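Local structure of flocculation protein FLO11 (Saccharomyces cerevisiae, 4UYT) at residues 21-24 / 25-29. The protein mediates homotypic cell-cell adhesion of yeast during flocculation, and this chain is its N-terminal Flo11 domain, a fibronectin type III-like adhesin domain. Residues are numbered along the deposited sequence; the frame is centred on the assembly and turned at random.
Sequences NWHM and DQQNI
Met24 O is gripped by two backbone amides that reach it from opposite faces of its carbonyl plane: Ile29 N at 3.0 Å with a fairly straight bond, and Gln27 N, also at 3.0 Å but more bent (N-H...O 138°). Both donors lie well out of the carbonyl plane, one on each face, and neither on a lone pair. Asn28 leaves the helix here with a positive phi, and the 6→1 bond from Ile29 N to Met24 O together with the 5→2 bond from Asn28 N to Asp25 O (3.0 Å) makes this a Schellman motif, overlapping a type I turn from Asp25 to Asn28. The preceding turn is regular: Asp25 N binds Asn21 O at 2.9 Å and Gln26 N binds Trp22 O at 2.8 Å.

Two side-chain pairs meet beside this turn. Trp22 swings CG anti to its backbone N (chi1 177°), turning one face of the indole to Gln26. The first torsion of Gln26, which sets CG beside the backbone N, brings that carbon over the six-membered ring, 3.8 Å from its centroid, in a CH-pi contact. A bend at chi2 then turns the terminal amide nearly parallel to the indole, planes 8° apart. Met24 CB meets Ile29 CB at 4.2 Å, the apolar touch common across this motif.

Asp25 OD1 is hydrogen-bonded onward to Gln31, and His158 stacks on Trp22. Helix 21-25 is followed by a short loop that leads into strand 32-43, while Met24 packs on Leu146 and Ile29 on Phe144 of strand 143-147, an outermost strand of the five-stranded sheet.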
ATOM      1  N   ASN A  21       2.641 -13.122  -5.731  1.00 14.07           N
ATOM      2  CA  ASN A  21       2.531 -12.987  -7.166  1.00 14.59           C
ATOM      3  C   ASN A  21       1.371 -13.779  -7.711  1.00 16.07           C
ATOM      4  O   ASN A  21       0.669 -13.331  -8.617  1.00 16.69           O
ATOM      5  CB  ASN A  21       3.844 -13.418  -7.818  1.00 17.09           C
ATOM      6  CG  ASN A  21       4.928 -12.376  -7.634  1.00 20.56           C
ATOM      7  OD1 ASN A  21       4.641 -11.175  -7.448  1.00 22.03           O
ATOM      8  ND2 ASN A  21       6.174 -12.812  -7.691  1.00 25.37           N
ATOM      9  N   TRP A  22       1.160 -14.953  -7.143  1.00 17.37           N
ATOM     10  CA  TRP A  22       0.058 -15.801  -7.572  1.00 17.85           C
ATOM     11  C   TRP A  22      -1.303 -15.084  -7.609  1.00 16.71           C
ATOM     12  O   TRP A  22      -2.074 -15.235  -8.553  1.00 17.23           O
ATOM     13  CB  TRP A  22       0.008 -17.021  -6.657  1.00 19.36           C
ATOM     14  CG  TRP A  22      -1.082 -17.971  -6.880  1.00 20.74           C
ATOM     15  CD1 TRP A  22      -1.037 -19.076  -7.673  1.00 23.38           C
ATOM     16  CD2 TRP A  22      -2.376 -17.970  -6.260  1.00 21.86           C
ATOM     17  NE1 TRP A  22      -2.223 -19.758  -7.603  1.00 25.72           N
ATOM     18  CE2 TRP A  22      -3.061 -19.110  -6.736  1.00 23.70           C
ATOM     19  CE3 TRP A  22      -3.012 -17.135  -5.336  1.00 25.43           C
ATOM     20  CZ2 TRP A  22      -4.369 -19.424  -6.342  1.00 29.76           C
ATOM     21  CZ3 TRP A  22      -4.311 -17.446  -4.939  1.00 30.85           C
ATOM     22  CH2 TRP A  22      -4.975 -18.583  -5.447  1.00 33.87           C
ATOM     23  N   HIS A  23      -1.582 -14.291  -6.591  1.00 16.14           N
ATOM     24  CA  HIS A  23      -2.873 -13.638  -6.499  1.00 15.22           C
ATOM     25  C   HIS A  23      -3.108 -12.585  -7.581  1.00 14.66           C
ATOM     26  O   HIS A  23      -4.231 -12.410  -8.042  1.00 17.01           O
ATOM     27  CB  HIS A  23      -3.049 -13.015  -5.114  1.00 14.24           C
ATOM     28  CG  HIS A  23      -4.423 -12.510  -4.866  1.00 15.01           C
ATOM     29  ND1 HIS A  23      -5.512 -13.327  -4.642  1.00 18.82           N
ATOM     30  CD2 HIS A  23      -4.899 -11.249  -4.869  1.00 12.90           C
ATOM     31  CE1 HIS A  23      -6.589 -12.575  -4.477  1.00 16.36           C
ATOM     32  NE2 HIS A  23      -6.236 -11.310  -4.608  1.00 18.15           N
ATOM     33  N   MET A  24      -2.056 -11.879  -7.982  1.00 14.14           N
ATOM     34  CA  MET A  24      -2.134 -10.981  -9.125  1.00 13.29           C
ATOM     35  C   MET A  24      -2.171 -11.768 -10.446  1.00 14.35           C
ATOM     36  O   MET A  24      -3.014 -11.503 -11.302  1.00 15.65           O
ATOM     37  CB  MET A  24      -0.974 -10.006  -9.104  1.00 12.55           C
ATOM     38  CG  MET A  24      -1.187  -8.968  -8.004  1.00 12.53           C
ATOM     39  SD  MET A  24       0.262  -7.973  -7.520  1.00 11.86           S
ATOM     40  CE  MET A  24       1.232  -9.232  -6.657  1.00 12.60           C
ATOM     41  N   ASP A  25      -1.331 -12.801 -10.586  1.00 14.81           N
ATOM     42  CA  ASP A  25      -1.320 -13.633 -11.794  1.00 16.60           C
ATOM     43  C   ASP A  25      -2.702 -14.208 -12.061  1.00 17.13           C
ATOM     44  O   ASP A  25      -3.141 -14.245 -13.211  1.00 19.96           O
ATOM     45  CB  ASP A  25      -0.300 -14.771 -11.682  1.00 17.66           C
ATOM     46  CG  ASP A  25       1.157 -14.302 -11.624  1.00 18.86           C
ATOM     47  OD1 ASP A  25       1.486 -13.145 -11.958  1.00 22.71           O
ATOM     48  OD2 ASP A  25       2.000 -15.151 -11.269  1.00 22.51           O
ATOM     49  N   GLN A  26      -3.367 -14.736 -11.042  1.00 18.81           N
ATOM     50  CA  GLN A  26      -4.691 -15.349 -11.198  1.00 20.80           C
ATOM     51  C   GLN A  26      -5.744 -14.400 -11.771  1.00 19.73           C
ATOM     52  O   GLN A  26      -6.714 -14.835 -12.370  1.00 24.01           O
ATOM     53  CB  GLN A  26      -5.190 -15.903  -9.859  1.00 22.10           C
ATOM     54  CG  GLN A  26      -4.444 -17.138  -9.367  1.00 26.52           C
ATOM     55  CD  GLN A  26      -4.797 -18.399 -10.131  1.00 31.26           C
ATOM     56  OE1 GLN A  26      -3.943 -19.002 -10.787  1.00 35.95           O
ATOM     57  NE2 GLN A  26      -6.061 -18.802 -10.054  1.00 35.03           N
ATOM     58  N   GLN A  27      -5.554 -13.101 -11.543  1.00 18.22           N
ATOM     59  CA  GLN A  27      -6.470 -12.056 -11.991  1.00 18.03           C
ATOM     60  C   GLN A  27      -5.987 -11.367 -13.259  1.00 16.55           C
ATOM     61  O   GLN A  27      -6.598 -10.389 -13.684  1.00 18.71           O
ATOM     62  CB  GLN A  27      -6.612 -10.990 -10.901  1.00 18.30           C
ATOM     63  CG  GLN A  27      -7.179 -11.512  -9.599  1.00 20.21           C
ATOM     64  CD  GLN A  27      -7.228 -10.423  -8.554  1.00 21.47           C
ATOM     65  OE1 GLN A  27      -6.341 -10.324  -7.700  1.00 23.33           O
ATOM     66  NE2 GLN A  27      -8.249  -9.577  -8.627  1.00 20.33           N
ATOM     67  N   ASN A  28      -4.884 -11.846 -13.826  1.00 16.73           N
ATOM     68  CA  ASN A  28      -4.254 -11.196 -14.963  1.00 15.20           C
ATOM     69  C   ASN A  28      -3.852  -9.748 -14.675  1.00 14.73           C
ATOM     70  O   ASN A  28      -3.866  -8.898 -15.555  1.00 15.73           O
ATOM     71  CB  ASN A  28      -5.174 -11.275 -16.187  1.00 16.54           C
ATOM     72  CG  ASN A  28      -4.475 -10.884 -17.461  1.00 17.51           C
ATOM     73  OD1 ASN A  28      -3.312 -11.214 -17.684  1.00 19.44           O
ATOM     74  ND2 ASN A  28      -5.194 -10.179 -18.317  1.00 18.07           N
ATOM     75  N   ILE A  29      -3.491  -9.472 -13.428  1.00 14.23           N
ATOM     76  CA  ILE A  29      -2.971  -8.161 -13.042  1.00 12.93           C
ATOM     77  C   ILE A  29      -1.451  -8.224 -13.092  1.00 12.77           C
ATOM     78  O   ILE A  29      -0.846  -9.176 -12.597  1.00 14.31           O
ATOM     79  CB  ILE A  29      -3.416  -7.745 -11.612  1.00 13.03           C
ATOM     80  CG1 ILE A  29      -4.944  -7.651 -11.520  1.00 12.90           C
ATOM     81  CG2 ILE A  29      -2.827  -6.394 -11.216  1.00 13.40           C
ATOM     82  CD1 ILE A  29      -5.471  -7.675 -10.103  1.00 13.94           C
TER